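Catalase (Corynebacterium glutamicum, PDB 4B7H) catalyses the breakdown of hydrogen peroxide to water and oxygen at a haem, binds NADPH and is inhibited by nitric oxide. Local coordinates at residues S396-P399 and G405-Y408; D451-P456 and Y492-N497; R471-I476 and G503-E508. All coordinates share one frame; numbering follows the deposited sequence.

How the contacts relate
Contacts 2 and 3 belong to one helical unit at the C-terminal end of the chain, their centres about 13 Å apart. They interlock in sequence, since their segments alternate along the chain, and in space: W495 NE1 lies 3.4 Å from I476 CG2, and N496 OD1 is 3.1 Å from G503 CA. Contact 2 reaches NADPH directly through Q455, whereas in contact 3 the side chain of I476 is about 12 Å from that ligand. Contact 1 is remote, with its centre about 53 Å from that of contact 2 and 60 Å from that of contact 3, on the opposite side of the chain's centre, in a loop wrapped against other subunits.

Contact 1: S396-P399 and G405-Y408; sequences SYSP and GAGY
S398 and A406 turn their side chains toward one another across a stretch of irregular loop, their CA atoms 6.5 Å apart. The contact is slight, burying 71 Å² in all. The hydroxyl of S398 comes up to the methyl of A406, with OG 4.0 Å from CB. Its chi1 of 87° sets OG between the backbone N and the carbonyl carbon, on the side where it meets A406 CB. One atom further back, S398 CB lies 4.0 Å from G405 O, so the serine meets a methyl group and a carbonyl but makes no hydrogen bond to the other segment. Polar bonding is supplied from around the pair. G405 O accepts from Y379 OH, and A406 O bonds to N21 ND2 of a second subunit, whose E33 packs on both S398 and A406. The backbone of S398 is held by D157 and K154 of a third subunit. A cis peptide follows it, before P399. This is the wrapping segment of the catalase fold, here lying between subunits. With only van der Waals touches inside the pair and hydrogen bonds running outward, the local chain path probably depends more on tetramer packing than on the contact itself.

Contact 2: D451-P456 and Y492-N497; sequences DDFIQP and YDYWNN. With NDP (NADPH dihydro-nicotinamide-adenine-dinucleotide phosphate), chain H.
F453 chi1 of -63°, with CG anti to the carbonyl carbon, swings the phenyl ring toward helix 487-498, where N497 CB, set by the helix backbone, meets its face; N497 chi1 of -74° then places the amide. The CB of N497 stands 3.4 Å from the centroid of the F453 ring, merely 5° off the ring normal, a well-centred CH-pi contact. The amide stays above the same face toward the rim, its plane tilted from the ring, with OD1 3.9 Å from F453 CZ. D452 CB covers the opposite face near its rim. Backbone carbonyls add to the fit: N497 O is 3.4 Å from F453 CB, and Y494 O is 3.7 Å from F453 CE1. F453 is also the N-cap residue of helix 454-463. There D451 OD1 accepts from I454 N at 2.7 Å through its syn lone pair, with a weak second bond from F453 N, an Asx motif. Further along, Q455 O receives a weak hydrogen bond from NADPH O3D (3.1 Å), and the Q455 side-chain OE1 accepts from T296 N. No hydrogen bond joins the segments; the start of this NADPH-contacting helix rests on helix 487-498 by CH-pi and van der Waals contact, with V498 also packing on F453 and P456.

Contact 3: R471-I476 and G503-E508; sequences RLADNI and GARVKE
Apolar packing centres on the two methyls of V506. CG1, anti to the backbone N (chi1 164°), lies 3.7 Å from I476 CG2; CG2 meets I476 CD1 at 3.8 Å and reaches back to A473 CA at 4.0 Å. The isoleucine and valine side chains cross at about a right angle. A473 is small enough to bring the backbones close, its CA 4.8 Å from that of V506, and the axes of the 471-476 and 503-508 segments approach to 8.4 Å and cross at -46°. The stem of an arginine joins the same apolar group: R505 CG rests 3.6 Å from A473 CB. The chain bends beyond CG, and its charged end makes the second kind of contact, the ionic one. R505 NH1 forms a salt bridge with E508 OE1 at 2.9 Å, arriving 50° out of the carboxylate plane, while NH2 pairs with E470 of helix 466-479. R505 therefore combines hydrocarbon packing with a charged link between the helices, and D474 adds another to K513. W495 of helix 487-498 packs on both I476 and V506, and L472 and I476 pack on M194, placing helix 187-194 alongside this crossing of helices 466-479 and 500-514.

Contact 1: S396-P399 and G405-Y408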
ATOM      1  N   SER A 396      -8.536 -25.265  -2.938  1.00  9.29           N
ATOM      2  CA  SER A 396      -7.503 -24.240  -2.885  1.00  9.30           C
ATOM      3  C   SER A 396      -6.095 -24.827  -3.017  1.00  8.88           C
ATOM      4  O   SER A 396      -5.109 -24.098  -2.986  1.00  9.09           O
ATOM      5  CB  SER A 396      -7.599 -23.526  -1.543  1.00  8.70           C
ATOM      6  OG  SER A 396      -7.358 -24.473  -0.513  1.00  9.82           O
ATOM      7  N   TYR A 397      -5.997 -26.142  -3.168  1.00  8.50           N
ATOM      8  CA  TYR A 397      -4.709 -26.831  -3.118  1.00  8.64           C
ATOM      9  C   TYR A 397      -4.720 -27.936  -4.162  1.00  9.52           C
ATOM     10  O   TYR A 397      -5.783 -28.487  -4.475  1.00  8.89           O
ATOM     11  CB  TYR A 397      -4.517 -27.454  -1.719  1.00  8.68           C
ATOM     12  CG  TYR A 397      -5.590 -28.489  -1.418  1.00  7.75           C
ATOM     13  CD1 TYR A 397      -6.869 -28.103  -1.012  1.00  9.32           C
ATOM     14  CD2 TYR A 397      -5.340 -29.855  -1.594  1.00  8.41           C
ATOM     15  CE1 TYR A 397      -7.866 -29.047  -0.782  1.00  9.23           C
ATOM     16  CE2 TYR A 397      -6.335 -30.814  -1.352  1.00  8.81           C
ATOM     17  CZ  TYR A 397      -7.591 -30.394  -0.952  1.00  9.67           C
ATOM     18  OH  TYR A 397      -8.586 -31.314  -0.721  1.00 10.46           O
ATOM     19  N   SER A 398      -3.549 -28.277  -4.695  1.00  8.22           N
ATOM     20  CA  SER A 398      -3.412 -29.504  -5.477  1.00  8.65           C
ATOM     21  C   SER A 398      -2.152 -30.219  -4.997  1.00  8.18           C
ATOM     22  O   SER A 398      -1.208 -29.575  -4.542  1.00  8.87           O
ATOM     23  CB  SER A 398      -3.381 -29.240  -6.995  1.00  9.37           C
ATOM     24  OG  SER A 398      -2.065 -28.969  -7.462  1.00 10.94           O
ATOM     25  N   PRO A 399      -2.125 -31.559  -5.083  1.00  8.90           N
ATOM     26  CA  PRO A 399      -3.168 -32.437  -5.633  1.00  8.91           C
ATOM     27  C   PRO A 399      -4.384 -32.536  -4.723  1.00  8.78           C
ATOM     28  O   PRO A 399      -4.255 -32.405  -3.502  1.00  9.54           O
ATOM     29  CB  PRO A 399      -2.465 -33.792  -5.703  1.00  9.11           C
ATOM     30  CG  PRO A 399      -1.458 -33.727  -4.579  1.00  9.45           C
ATOM     31  CD  PRO A 399      -0.945 -32.323  -4.652  1.00  9.33           C
ATOM     32  N   GLY A 405      -7.837 -29.648 -11.217  1.00  9.98           N
ATOM     33  CA  GLY A 405      -6.670 -30.061 -11.978  1.00 10.00           C
ATOM     34  C   GLY A 405      -5.322 -29.557 -11.493  1.00  9.91           C
ATOM     35  O   GLY A 405      -5.216 -28.877 -10.481  1.00 10.58           O
ATOM     36  N   ALA A 406      -4.276 -29.916 -12.226  1.00  9.54           N
ATOM     37  CA  ALA A 406      -2.924 -29.482 -11.917  1.00  9.26           C
ATOM     38  C   ALA A 406      -2.196 -29.189 -13.232  1.00  9.17           C
ATOM     39  O   ALA A 406      -2.832 -28.879 -14.236  1.00  9.28           O
ATOM     40  CB  ALA A 406      -2.206 -30.528 -11.089  1.00 10.65           C
ATOM     41  N   GLY A 407      -0.872 -29.260 -13.247  1.00  8.79           N
ATOM     42  CA  GLY A 407      -0.142 -28.927 -14.459  1.00  8.98           C
ATOM     43  C   GLY A 407      -0.252 -30.009 -15.522  1.00  8.93           C
ATOM     44  O   GLY A 407      -0.592 -31.151 -15.206  1.00  9.72           O
ATOM     45  N   TYR A 408       0.038 -29.669 -16.775  1.00  8.35           N
ATOM     46  CA  TYR A 408      -0.112 -30.643 -17.857  1.00  9.76           C
ATOM     47  C   TYR A 408       0.907 -31.788 -17.797  1.00  9.86           C
ATOM     48  O   TYR A 408       0.695 -32.832 -18.414  1.00 11.93           O
ATOM     49  CB  TYR A 408      -0.140 -29.973 -19.240  1.00 10.45           C
ATOM     50  CG  TYR A 408       1.112 -29.201 -19.619  1.00  9.88           C
ATOM     51  CD1 TYR A 408       2.258 -29.862 -20.049  1.00 11.04           C
ATOM     52  CD2 TYR A 408       1.133 -27.812 -19.570  1.00 10.29           C
ATOM     53  CE1 TYR A 408       3.397 -29.160 -20.403  1.00 11.40           C
ATOM     54  CE2 TYR A 408       2.261 -27.103 -19.923  1.00 11.55           C
ATOM     55  CZ  TYR A 408       3.390 -27.780 -20.333  1.00 10.39           C
ATOM     56  OH  TYR A 408       4.514 -27.065 -20.685  1.00 12.15           O
TER

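Contact 2: D451-P456 and Y492-N497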
ATOM      1  N   ASP A 451      33.434  -7.920 -28.963  1.00 12.10           N
ATOM      2  CA  ASP A 451      34.034  -6.852 -28.166  1.00 11.86           C
ATOM      3  C   ASP A 451      32.936  -5.808 -27.959  1.00 11.96           C
ATOM      4  O   ASP A 451      31.798  -6.014 -28.394  1.00 14.42           O
ATOM      5  CB  ASP A 451      35.294  -6.258 -28.836  1.00 13.18           C
ATOM      6  CG  ASP A 451      34.980  -5.150 -29.832  1.00 17.75           C
ATOM      7  OD1 ASP A 451      33.926  -5.193 -30.493  1.00 17.23           O
ATOM      8  OD2 ASP A 451      35.800  -4.219 -29.951  1.00 26.44           O
ATOM      9  N   ASP A 452      33.259  -4.692 -27.317  1.00 10.74           N
ATOM     10  CA  ASP A 452      32.239  -3.685 -27.021  1.00 10.51           C
ATOM     11  C   ASP A 452      32.045  -2.649 -28.127  1.00 11.39           C
ATOM     12  O   ASP A 452      31.089  -1.878 -28.084  1.00 11.26           O
ATOM     13  CB  ASP A 452      32.564  -2.960 -25.711  1.00 10.75           C
ATOM     14  CG  ASP A 452      32.459  -3.863 -24.497  1.00 11.29           C
ATOM     15  OD1 ASP A 452      31.691  -4.851 -24.539  1.00 10.14           O
ATOM     16  OD2 ASP A 452      33.128  -3.577 -23.484  1.00 11.72           O
ATOM     17  N   PHE A 453      32.937  -2.630 -29.112  1.00 11.49           N
ATOM     18  CA  PHE A 453      32.985  -1.521 -30.055  1.00 11.42           C
ATOM     19  C   PHE A 453      32.813  -1.852 -31.535  1.00 12.19           C
ATOM     20  O   PHE A 453      32.535  -0.952 -32.323  1.00 11.55           O
ATOM     21  CB  PHE A 453      34.285  -0.727 -29.872  1.00 12.07           C
ATOM     22  CG  PHE A 453      34.404  -0.089 -28.523  1.00 12.35           C
ATOM     23  CD1 PHE A 453      33.687   1.058 -28.227  1.00 14.37           C
ATOM     24  CD2 PHE A 453      35.216  -0.648 -27.542  1.00 13.74           C
ATOM     25  CE1 PHE A 453      33.790   1.650 -26.980  1.00 13.88           C
ATOM     26  CE2 PHE A 453      35.313  -0.068 -26.289  1.00 14.42           C
ATOM     27  CZ  PHE A 453      34.601   1.088 -26.011  1.00 15.61           C
ATOM     28  N   ILE A 454      32.983  -3.113 -31.927  1.00 12.64           N
ATOM     29  CA  ILE A 454      32.984  -3.425 -33.358  1.00 13.27           C
ATOM     30  C   ILE A 454      31.644  -3.135 -34.036  1.00 12.80           C
ATOM     31  O   ILE A 454      31.606  -2.565 -35.127  1.00 12.99           O
ATOM     32  CB  ILE A 454      33.484  -4.865 -33.668  1.00 14.34           C
ATOM     33  CG1 ILE A 454      33.742  -5.022 -35.170  1.00 18.79           C
ATOM     34  CG2 ILE A 454      32.502  -5.927 -33.162  1.00 15.27           C
ATOM     35  CD1 ILE A 454      34.711  -4.002 -35.721  1.00 28.05           C
ATOM     36  N   GLN A 455      30.541  -3.500 -33.393  1.00 11.42           N
ATOM     37  CA  GLN A 455      29.243  -3.297 -34.028  1.00 10.93           C
ATOM     38  C   GLN A 455      28.847  -1.824 -34.243  1.00 11.68           C
ATOM     39  O   GLN A 455      28.390  -1.478 -35.325  1.00 12.33           O
ATOM     40  CB  GLN A 455      28.142  -4.118 -33.343  1.00 12.36           C
ATOM     41  CG  GLN A 455      28.287  -5.629 -33.594  1.00 12.01           C
ATOM     42  CD  GLN A 455      26.999  -6.378 -33.366  1.00 12.23           C
ATOM     43  OE1 GLN A 455      26.117  -5.905 -32.660  1.00 13.51           O
ATOM     44  NE2 GLN A 455      26.878  -7.550 -33.967  1.00 12.78           N
ATOM     45  N   PRO A 456      29.025  -0.950 -33.230  1.00 11.78           N
ATOM     46  CA  PRO A 456      28.755   0.456 -33.563  1.00 10.93           C
ATOM     47  C   PRO A 456      29.767   1.011 -34.562  1.00 10.88           C
ATOM     48  O   PRO A 456      29.431   1.928 -35.313  1.00 12.33           O
ATOM     49  CB  PRO A 456      28.878   1.181 -32.211  1.00 12.18           C
ATOM     50  CG  PRO A 456      29.654   0.241 -31.329  1.00 11.48           C
ATOM     51  CD  PRO A 456      29.248  -1.134 -31.784  1.00 10.67           C
ATOM     52  N   TYR A 492      36.236  11.083 -24.863  1.00 11.91           N
ATOM     53  CA  TYR A 492      37.058  11.105 -26.068  1.00 12.48           C
ATOM     54  C   TYR A 492      37.507   9.687 -26.442  1.00 11.99           C
ATOM     55  O   TYR A 492      37.437   9.293 -27.610  1.00 12.26           O
ATOM     56  CB  TYR A 492      38.292  12.000 -25.887  1.00 14.10           C
ATOM     57  CG  TYR A 492      38.020  13.466 -25.593  1.00 14.13           C
ATOM     58  CD1 TYR A 492      36.851  14.092 -26.020  1.00 14.22           C
ATOM     59  CD2 TYR A 492      38.944  14.228 -24.879  1.00 13.67           C
ATOM     60  CE1 TYR A 492      36.617  15.432 -25.743  1.00 15.34           C
ATOM     61  CE2 TYR A 492      38.722  15.560 -24.606  1.00 15.24           C
ATOM     62  CZ  TYR A 492      37.556  16.160 -25.036  1.00 15.27           C
ATOM     63  OH  TYR A 492      37.340  17.491 -24.753  1.00 15.45           O
ATOM     64  N   ASP A 493      37.987   8.938 -25.450  1.00 11.89           N
ATOM     65  CA  ASP A 493      38.493   7.587 -25.679  1.00 12.93           C
ATOM     66  C   ASP A 493      37.389   6.646 -26.140  1.00 12.82           C
ATOM     67  O   ASP A 493      37.585   5.827 -27.035  1.00 13.23           O
ATOM     68  CB  ASP A 493      39.104   7.024 -24.395  1.00 14.70           C
ATOM     69  CG  ASP A 493      40.422   7.668 -24.030  1.00 18.23           C
ATOM     70  OD1 ASP A 493      41.032   8.365 -24.875  1.00 19.34           O
ATOM     71  OD2 ASP A 493      40.856   7.453 -22.880  1.00 19.81           O
ATOM     72  N   TYR A 494      36.227   6.764 -25.504  1.00 11.83           N
ATOM     73  CA  TYR A 494      35.070   5.938 -25.810  1.00 11.57           C
ATOM     74  C   TYR A 494      34.703   6.083 -27.283  1.00 10.45           C
ATOM     75  O   TYR A 494      34.553   5.087 -27.993  1.00 10.93           O
ATOM     76  CB  TYR A 494      33.946   6.409 -24.907  1.00 11.14           C
ATOM     77  CG  TYR A 494      32.588   5.748 -24.962  1.00  9.69           C
ATOM     78  CD1 TYR A 494      32.287   4.651 -24.155  1.00 10.06           C
ATOM     79  CD2 TYR A 494      31.566   6.296 -25.728  1.00 10.31           C
ATOM     80  CE1 TYR A 494      31.005   4.101 -24.140  1.00  9.94           C
ATOM     81  CE2 TYR A 494      30.291   5.758 -25.718  1.00 11.19           C
ATOM     82  CZ  TYR A 494      30.017   4.663 -24.934  1.00  9.97           C
ATOM     83  OH  TYR A 494      28.742   4.159 -24.929  1.00 10.39           O
ATOM     84  N   TRP A 495      34.582   7.317 -27.761  1.00 10.76           N
ATOM     85  CA  TRP A 495      34.222   7.519 -29.161  1.00 11.09           C
ATOM     86  C   TRP A 495      35.336   7.128 -30.128  1.00 12.06           C
ATOM     87  O   TRP A 495      35.062   6.586 -31.196  1.00 11.42           O
ATOM     88  CB  TRP A 495      33.677   8.933 -29.403  1.00 10.70           C
ATOM     89  CG  TRP A 495      32.350   9.058 -28.728  1.00  9.98           C
ATOM     90  CD1 TRP A 495      32.043   9.815 -27.624  1.00 11.20           C
ATOM     91  CD2 TRP A 495      31.163   8.331 -29.061  1.00 10.96           C
ATOM     92  NE1 TRP A 495      30.726   9.617 -27.272  1.00 10.54           N
ATOM     93  CE2 TRP A 495      30.165   8.713 -28.136  1.00 11.30           C
ATOM     94  CE3 TRP A 495      30.842   7.403 -30.062  1.00 11.92           C
ATOM     95  CZ2 TRP A 495      28.872   8.200 -28.184  1.00 10.63           C
ATOM     96  CZ3 TRP A 495      29.560   6.895 -30.110  1.00 11.18           C
ATOM     97  CH2 TRP A 495      28.589   7.289 -29.173  1.00 10.04           C
ATOM     98  N   ASN A 496      36.586   7.356 -29.738  1.00 12.28           N
ATOM     99  CA  ASN A 496      37.707   6.885 -30.552  1.00 13.51           C
ATOM    100  C   ASN A 496      37.670   5.373 -30.719  1.00 13.38           C
ATOM    101  O   ASN A 496      37.991   4.855 -31.790  1.00 13.44           O
ATOM    102  CB  ASN A 496      39.048   7.297 -29.941  1.00 13.33           C
ATOM    103  CG  ASN A 496      39.360   8.760 -30.153  1.00 13.28           C
ATOM    104  OD1 ASN A 496      38.785   9.412 -31.032  1.00 16.52           O
ATOM    105  ND2 ASN A 496      40.281   9.289 -29.356  1.00 15.12           N
ATOM    106  N   ASN A 497      37.265   4.667 -29.662  1.00 11.83           N
ATOM    107  CA  ASN A 497      37.183   3.210 -29.708  1.00 12.27           C
ATOM    108  C   ASN A 497      36.088   2.716 -30.647  1.00 12.05           C
ATOM    109  O   ASN A 497      36.222   1.657 -31.249  1.00 13.97           O
ATOM    110  CB  ASN A 497      36.978   2.618 -28.310  1.00 13.76           C
ATOM    111  CG  ASN A 497      38.236   2.662 -27.454  1.00 17.66           C
ATOM    112  OD1 ASN A 497      38.162   2.598 -26.226  1.00 23.11           O
ATOM    113  ND2 ASN A 497      39.390   2.771 -28.094  1.00 21.24           N
TER
HETATM  114  PA  NDP H1520      22.459  -4.219 -42.798  1.00 19.80           P
HETATM  115  O1A NDP H1520      22.944  -3.294 -43.852  1.00 21.02           O
HETATM  116  O2A NDP H1520      21.821  -5.445 -43.353  1.00 21.48           O
HETATM  117  O5B NDP H1520      21.413  -3.425 -41.881  1.00 20.25           O
HETATM  118  C5B NDP H1520      21.726  -2.145 -41.388  1.00 17.75           C
HETATM  119  C4B NDP H1520      20.555  -1.717 -40.518  1.00 18.07           C
HETATM  120  O4B NDP H1520      20.833  -0.440 -39.961  1.00 16.70           O
HETATM  121  C3B NDP H1520      19.268  -1.607 -41.337  1.00 18.82           C
HETATM  122  O3B NDP H1520      18.190  -2.173 -40.615  1.00 20.05           O
HETATM  123  C2B NDP H1520      19.118  -0.106 -41.498  1.00 16.06           C
HETATM  124  O2B NDP H1520      17.800   0.352 -41.733  1.00 18.78           O
HETATM  125  C1B NDP H1520      19.706   0.372 -40.178  1.00 16.89           C
HETATM  126  N9A NDP H1520      19.965   1.826 -40.146  1.00 16.35           N
HETATM  127  C8A NDP H1520      20.001   2.693 -41.209  1.00 16.32           C
HETATM  128  N7A NDP H1520      20.241   3.940 -40.746  1.00 17.09           N
HETATM  129  C5A NDP H1520      20.354   3.885 -39.395  1.00 17.72           C
HETATM  130  C6A NDP H1520      20.595   4.862 -38.431  1.00 17.25           C
HETATM  131  N6A NDP H1520      20.427   6.151 -38.727  1.00 16.92           N
HETATM  132  N1A NDP H1520      20.668   4.492 -37.108  1.00 17.73           N
HETATM  133  C2A NDP H1520      20.493   3.173 -36.739  1.00 19.55           C
HETATM  134  N3A NDP H1520      20.250   2.210 -37.699  1.00 17.61           N
HETATM  135  C4A NDP H1520      20.181   2.562 -39.007  1.00 16.52           C
HETATM  136  O3  NDP H1520      23.705  -4.563 -41.821  1.00 19.49           O
HETATM  137  PN  NDP H1520      23.635  -5.532 -40.529  1.00 18.28           P
HETATM  138  O1N NDP H1520      22.263  -6.088 -40.356  1.00 17.58           O
HETATM  139  O2N NDP H1520      24.808  -6.433 -40.626  1.00 19.92           O
HETATM  140  O5D NDP H1520      23.923  -4.526 -39.306  1.00 18.18           O
HETATM  141  C5D NDP H1520      24.906  -3.516 -39.432  1.00 15.88           C
HETATM  142  C4D NDP H1520      24.738  -2.510 -38.312  1.00 17.19           C
HETATM  143  O4D NDP H1520      23.471  -1.897 -38.438  1.00 16.76           O
HETATM  144  C3D NDP H1520      24.762  -3.187 -36.950  1.00 16.88           C
HETATM  145  O3D NDP H1520      26.073  -3.211 -36.406  1.00 19.64           O
HETATM  146  C2D NDP H1520      23.789  -2.348 -36.139  1.00 15.76           C
HETATM  147  O2D NDP H1520      24.487  -1.326 -35.483  1.00 16.39           O
HETATM  148  C1D NDP H1520      22.872  -1.690 -37.165  1.00 15.89           C
HETATM  149  N1N NDP H1520      21.512  -2.270 -37.138  1.00 15.98           N
HETATM  150  C2N NDP H1520      21.376  -3.628 -37.139  1.00 17.90           C
HETATM  151  C3N NDP H1520      20.136  -4.248 -37.120  1.00 17.38           C
HETATM  152  C7N NDP H1520      20.096  -5.742 -37.103  1.00 18.47           C
HETATM  153  O7N NDP H1520      19.015  -6.374 -36.482  1.00 19.56           O
HETATM  154  N7N NDP H1520      21.087  -6.440 -37.650  1.00 19.91           N
HETATM  155  C4N NDP H1520      18.842  -3.463 -37.100  1.00 15.96           C
HETATM  156  C5N NDP H1520      19.104  -1.984 -37.102  1.00 15.78           C
HETATM  157  C6N NDP H1520      20.400  -1.465 -37.118  1.00 16.83           C
HETATM  158  P2B NDP H1520      17.271   0.604 -43.239  1.00 19.04           P
HETATM  159  O1X NDP H1520      18.230   1.562 -43.915  1.00 21.55           O
HETATM  160  O2X NDP H1520      17.230  -0.730 -43.953  1.00 20.64           O
HETATM  161  O3X NDP H1520      15.879   1.198 -43.124  1.00 21.13           O

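Contact 3: R471-I476 and G503-E508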
ATOM      1  N   ARG A 471      25.729  14.322 -38.280  1.00 11.70           N
ATOM      2  CA  ARG A 471      24.728  14.610 -37.249  1.00 11.17           C
ATOM      3  C   ARG A 471      24.996  13.832 -35.959  1.00 10.48           C
ATOM      4  O   ARG A 471      24.808  14.361 -34.864  1.00 11.46           O
ATOM      5  CB  ARG A 471      23.305  14.355 -37.756  1.00 10.92           C
ATOM      6  CG  ARG A 471      22.861  15.346 -38.825  1.00 11.01           C
ATOM      7  CD  ARG A 471      21.374  15.227 -39.132  1.00 12.41           C
ATOM      8  NE  ARG A 471      21.038  13.932 -39.709  1.00 12.38           N
ATOM      9  CZ  ARG A 471      21.153  13.627 -40.999  1.00 13.79           C
ATOM     10  NH1 ARG A 471      21.618  14.528 -41.861  1.00 14.23           N
ATOM     11  NH2 ARG A 471      20.814  12.418 -41.422  1.00 14.05           N
ATOM     12  N   LEU A 472      25.452  12.587 -36.095  1.00 10.95           N
ATOM     13  CA  LEU A 472      25.827  11.774 -34.937  1.00 10.89           C
ATOM     14  C   LEU A 472      26.871  12.490 -34.080  1.00 10.40           C
ATOM     15  O   LEU A 472      26.703  12.619 -32.866  1.00 11.88           O
ATOM     16  CB  LEU A 472      26.355  10.411 -35.391  1.00 11.05           C
ATOM     17  CG  LEU A 472      26.923   9.485 -34.313  1.00 10.59           C
ATOM     18  CD1 LEU A 472      25.860   9.103 -33.269  1.00 11.47           C
ATOM     19  CD2 LEU A 472      27.501   8.242 -34.965  1.00 10.92           C
ATOM     20  N   ALA A 473      27.944  12.965 -34.707  1.00 10.03           N
ATOM     21  CA  ALA A 473      28.992  13.672 -33.972  1.00 12.14           C
ATOM     22  C   ALA A 473      28.452  14.945 -33.328  1.00 11.27           C
ATOM     23  O   ALA A 473      28.820  15.290 -32.197  1.00 11.83           O
ATOM     24  CB  ALA A 473      30.167  13.994 -34.894  1.00 13.48           C
ATOM     25  N   ASP A 474      27.581  15.646 -34.049  1.00 10.80           N
ATOM     26  CA  ASP A 474      26.999  16.882 -33.543  1.00 11.69           C
ATOM     27  C   ASP A 474      26.103  16.591 -32.344  1.00 11.05           C
ATOM     28  O   ASP A 474      26.146  17.308 -31.342  1.00 11.66           O
ATOM     29  CB  ASP A 474      26.192  17.582 -34.636  1.00 13.01           C
ATOM     30  CG  ASP A 474      25.973  19.051 -34.342  1.00 14.63           C
ATOM     31  OD1 ASP A 474      26.939  19.731 -33.921  1.00 15.38           O
ATOM     32  OD2 ASP A 474      24.833  19.530 -34.536  1.00 17.66           O
ATOM     33  N   ASN A 475      25.298  15.536 -32.444  1.00  9.22           N
ATOM     34  CA  ASN A 475      24.403  15.159 -31.351  1.00 10.08           C
ATOM     35  C   ASN A 475      25.178  14.759 -30.106  1.00 10.17           C
ATOM     36  O   ASN A 475      24.833  15.158 -28.990  1.00 10.95           O
ATOM     37  CB  ASN A 475      23.498  14.003 -31.766  1.00 11.05           C
ATOM     38  CG  ASN A 475      22.537  14.373 -32.880  1.00 10.69           C
ATOM     39  OD1 ASN A 475      22.266  15.552 -33.130  1.00 11.93           O
ATOM     40  ND2 ASN A 475      22.015  13.360 -33.556  1.00 10.86           N
ATOM     41  N   ILE A 476      26.219  13.952 -30.294  1.00 10.19           N
ATOM     42  CA  ILE A 476      27.042  13.516 -29.173  1.00 10.46           C
ATOM     43  C   ILE A 476      27.654  14.723 -28.464  1.00 10.28           C
ATOM     44  O   ILE A 476      27.583  14.836 -27.239  1.00 10.89           O
ATOM     45  CB  ILE A 476      28.171  12.577 -29.637  1.00 10.31           C
ATOM     46  CG1 ILE A 476      27.605  11.237 -30.131  1.00 10.07           C
ATOM     47  CG2 ILE A 476      29.179  12.378 -28.518  1.00 10.62           C
ATOM     48  CD1 ILE A 476      28.582  10.434 -30.999  1.00 11.62           C
ATOM     49  N   GLY A 503      35.459   9.740 -33.373  1.00 12.03           N
ATOM     50  CA  GLY A 503      36.012  10.305 -32.156  1.00 12.60           C
ATOM     51  C   GLY A 503      36.643  11.670 -32.374  1.00 13.06           C
ATOM     52  O   GLY A 503      36.483  12.580 -31.558  1.00 12.99           O
ATOM     53  N   ALA A 504      37.366  11.821 -33.480  1.00 14.45           N
ATOM     54  CA  ALA A 504      38.039  13.086 -33.758  1.00 12.93           C
ATOM     55  C   ALA A 504      37.000  14.176 -33.994  1.00 13.14           C
ATOM     56  O   ALA A 504      37.147  15.305 -33.526  1.00 13.42           O
ATOM     57  CB  ALA A 504      38.962  12.952 -34.962  1.00 14.56           C
ATOM     58  N   ARG A 505      35.934  13.833 -34.708  1.00 12.61           N
ATOM     59  CA  ARG A 505      34.910  14.822 -35.023  1.00 12.14           C
ATOM     60  C   ARG A 505      34.122  15.216 -33.772  1.00 12.39           C
ATOM     61  O   ARG A 505      33.780  16.387 -33.589  1.00 14.25           O
ATOM     62  CB  ARG A 505      33.985  14.300 -36.123  1.00 14.71           C
ATOM     63  CG  ARG A 505      33.009  15.336 -36.670  1.00 14.57           C
ATOM     64  CD  ARG A 505      33.732  16.516 -37.304  1.00 15.71           C
ATOM     65  NE  ARG A 505      32.790  17.474 -37.879  1.00 15.34           N
ATOM     66  CZ  ARG A 505      32.999  18.786 -37.941  1.00 15.61           C
ATOM     67  NH1 ARG A 505      34.129  19.305 -37.471  1.00 19.83           N
ATOM     68  NH2 ARG A 505      32.079  19.580 -38.474  1.00 19.01           N
ATOM     69  N   VAL A 506      33.848  14.239 -32.908  1.00 12.34           N
ATOM     70  CA  VAL A 506      33.162  14.503 -31.649  1.00 12.38           C
ATOM     71  C   VAL A 506      33.959  15.500 -30.806  1.00 11.95           C
ATOM     72  O   VAL A 506      33.405  16.482 -30.307  1.00 13.34           O
ATOM     73  CB  VAL A 506      32.930  13.204 -30.851  1.00 11.68           C
ATOM     74  CG1 VAL A 506      32.582  13.510 -29.390  1.00 13.80           C
ATOM     75  CG2 VAL A 506      31.822  12.364 -31.501  1.00 12.29           C
ATOM     76  N   LYS A 507      35.262  15.269 -30.666  1.00 13.18           N
ATOM     77  CA  LYS A 507      36.087  16.167 -29.857  1.00 13.82           C
ATOM     78  C   LYS A 507      36.162  17.565 -30.479  1.00 12.57           C
ATOM     79  O   LYS A 507      36.071  18.568 -29.770  1.00 13.37           O
ATOM     80  CB  LYS A 507      37.490  15.592 -29.635  1.00 14.15           C
ATOM     81  CG  LYS A 507      38.380  16.473 -28.766  1.00 15.04           C
ATOM     82  CD  LYS A 507      39.696  15.782 -28.406  1.00 16.44           C
ATOM     83  CE  LYS A 507      40.552  16.681 -27.525  1.00 16.89           C
ATOM     84  NZ  LYS A 507      41.808  16.021 -27.059  1.00 18.72           N
ATOM     85  N   GLU A 508      36.323  17.624 -31.798  1.00 13.35           N
ATOM     86  CA  GLU A 508      36.319  18.893 -32.525  1.00 15.86           C
ATOM     87  C   GLU A 508      35.072  19.717 -32.226  1.00 14.69           C
ATOM     88  O   GLU A 508      35.149  20.897 -31.873  1.00 15.96           O
ATOM     89  CB  GLU A 508      36.321  18.633 -34.027  1.00 22.39           C
ATOM     90  CG  GLU A 508      37.665  18.449 -34.655  1.00 33.97           C
ATOM     91  CD  GLU A 508      37.618  18.797 -36.123  1.00 42.61           C
ATOM     92  OE1 GLU A 508      36.713  18.282 -36.818  1.00 25.67           O
ATOM     93  OE2 GLU A 508      38.459  19.606 -36.574  1.00 41.02           O
TER